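Local coordinates for protein PA_0080 (Pseudomonas aeruginosa, PDB 3ZHN) that probably anchors the type VI secretion membrane complex at the outer membrane, as a TssJ-family lipoprotein, at residues F93-R96 / P97-R101. Residues are numbered along the deposited sequence; the frame is centred on the assembly and turned at random.
Sequences FLLR and PGEER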
loop_
_atom_site.group_PDB
_atom_site.type_symbol
_atom_site.label_atom_id
_atom_site.label_comp_id
_atom_site.label_asym_id
_atom_site.label_seq_id
_atom_site.Cartn_x
_atom_site.Cartn_y
_atom_site.Cartn_z
ATOM N N PHE A 93 -8.725 0.711 2.495
ATOM C CA PHE A 93 -9.537 -0.134 1.611
ATOM C C PHE A 93 -9.708 -1.469 2.309
ATOM O O PHE A 93 -8.783 -1.891 2.986
ATOM C CB PHE A 93 -8.819 -0.440 0.282
ATOM C CG PHE A 93 -8.172 0.751 -0.348
ATOM C CD1 PHE A 93 -6.927 1.183 0.015
ATOM C CD2 PHE A 93 -8.794 1.372 -1.404
ATOM C CE1 PHE A 93 -6.343 2.250 -0.599
ATOM C CE2 PHE A 93 -8.202 2.436 -2.037
ATOM C CZ PHE A 93 -6.980 2.879 -1.637
ATOM N N LEU A 94 -10.841 -2.122 2.123
ATOM C CA LEU A 94 -11.016 -3.507 2.505
ATOM C C LEU A 94 -11.253 -4.331 1.246
ATOM O O LEU A 94 -12.245 -4.119 0.551
ATOM C CB LEU A 94 -12.223 -3.676 3.441
ATOM C CG LEU A 94 -12.501 -5.102 3.904
ATOM C CD1 LEU A 94 -11.406 -5.592 4.845
ATOM C CD2 LEU A 94 -13.828 -5.158 4.677
ATOM N N LEU A 95 -10.336 -5.211 0.934
ATOM C CA LEU A 95 -10.392 -6.017 -0.236
ATOM C C LEU A 95 -10.785 -7.470 0.057
ATOM O O LEU A 95 -10.445 -8.023 1.047
ATOM C CB LEU A 95 -9.028 -6.047 -0.927
ATOM C CG LEU A 95 -8.389 -4.708 -1.275
ATOM C CD1 LEU A 95 -6.950 -4.881 -1.729
ATOM C CD2 LEU A 95 -9.182 -4.056 -2.366
ATOM N N ARG A 96 -11.539 -8.052 -0.847
ATOM C CA ARG A 96 -12.007 -9.387 -0.741
ATOM C C ARG A 96 -11.263 -10.290 -1.742
ATOM O O ARG A 96 -10.735 -9.804 -2.754
ATOM C CB ARG A 96 -13.517 -9.482 -0.957
ATOM C CG ARG A 96 -14.293 -8.735 0.118
ATOM C CD ARG A 96 -15.756 -9.099 0.087
ATOM N NE ARG A 96 -16.244 -9.153 1.471
ATOM C CZ ARG A 96 -16.299 -8.092 2.272
ATOM N NH1 ARG A 96 -15.980 -6.866 1.826
ATOM N NH2 ARG A 96 -16.732 -8.215 3.517
ATOM N N PRO A 97 -11.201 -11.621 -1.443
ATOM C CA PRO A 97 -10.516 -12.504 -2.358
ATOM C C PRO A 97 -11.039 -12.372 -3.791
ATOM O O PRO A 97 -12.223 -12.325 -4.037
ATOM C CB PRO A 97 -10.766 -13.918 -1.773
ATOM C CG PRO A 97 -11.090 -13.665 -0.287
ATOM C CD PRO A 97 -11.730 -12.330 -0.264
ATOM N N GLY A 98 -10.115 -12.293 -4.728
ATOM C CA GLY A 98 -10.461 -12.149 -6.141
ATOM C C GLY A 98 -10.823 -10.741 -6.608
ATOM O O GLY A 98 -10.973 -10.523 -7.826
ATOM N N GLU A 99 -10.935 -9.792 -5.687
ATOM C CA GLU A 99 -11.289 -8.437 -6.038
ATOM C C GLU A 99 -10.232 -7.704 -6.920
ATOM O O GLU A 99 -9.070 -7.891 -6.738
ATOM C CB GLU A 99 -11.583 -7.631 -4.771
ATOM C CG GLU A 99 -12.162 -6.266 -5.058
ATOM C CD GLU A 99 -12.649 -5.489 -3.807
ATOM O OE1 GLU A 99 -12.778 -6.107 -2.734
ATOM O OE2 GLU A 99 -13.002 -4.290 -3.993
ATOM N N GLU A 100 -10.738 -6.843 -7.815
ATOM C CA GLU A 100 -9.945 -5.989 -8.669
ATOM C C GLU A 100 -10.458 -4.539 -8.511
ATOM O O GLU A 100 -11.688 -4.298 -8.528
ATOM C CB GLU A 100 -10.205 -6.402 -10.124
ATOM C CG GLU A 100 -9.788 -7.835 -10.521
ATOM C CD GLU A 100 -8.308 -7.974 -10.567
ATOM O OE1 GLU A 100 -7.654 -6.907 -10.707
ATOM O OE2 GLU A 100 -7.744 -9.092 -10.432
ATOM N N ARG A 101 -9.520 -3.619 -8.311
ATOM C CA ARG A 101 -9.798 -2.222 -8.325
ATOM C C ARG A 101 -8.743 -1.481 -9.065
ATOM O O ARG A 101 -7.576 -1.867 -9.155
ATOM C CB ARG A 101 -9.861 -1.564 -6.927
ATOM C CG ARG A 101 -10.683 -2.263 -5.949
ATOM C CD ARG A 101 -10.961 -1.304 -4.831
ATOM N NE ARG A 101 -11.736 -2.001 -3.838
ATOM C CZ ARG A 101 -12.218 -1.461 -2.763
ATOM N NH1 ARG A 101 -12.002 -0.162 -2.516
ATOM N NH2 ARG A 101 -12.850 -2.249 -1.886
HETATM O O HOH W 1 -14.362 -5.249 -0.801
#
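F93 meets R101 at the rim of its ring: CD2 lies 3.7 Å from R101 NH1. NH1 lies in the ring plane, off its edge, so the charge does not stack over the face; the ring and guanidinium planes are 78° apart. F93 CB instead lies over a face of the guanidinium. At L94 the contact passes to the backbone. Its O receives a hydrogen bond from a water at 2.8 Å, and the same water donates to E99 OE1 at 2.6 Å, bridging the end of the incoming strand to E99; R101 NH2 is close to L94 O, but at a poor angle for a bond. With CG anti to its carbonyl carbon, L95 brings CD2 over one face of the R101 guanidinium, 3.6 Å from NE. R96 closes the bend twice. Its O accepts from E99 N at 2.9 Å, and its N donates to E99 OE1 at 3.0 Å, on the anti side of the carboxylate and 21° out of its plane. The glutamate reaches back because CG stands anti to the backbone N (chi1 -171°) and the chain beyond is extended. Its other oxygen, OE2, forms a salt bridge with R101 NE at 2.6 Å, met from above the carboxylate plane, with a weak second bond from NH2. OE1 thus takes the backbone N-H and the water, OE2 the arginine; the bonds to OE2 hold the guanidinium against L95. P97 and G98 occupy the corner positions, G98 with positive phi, while P97 packs on L43 and A51. Backbone pairing of L95 with L54 and of R101 with L37 places the two ends in different sheets: this is a type II beta turn linking strands 87-95 and 100-107, a sheet-to-sheet connection of the beta-sandwich characteristic of TssJ lipoproteins.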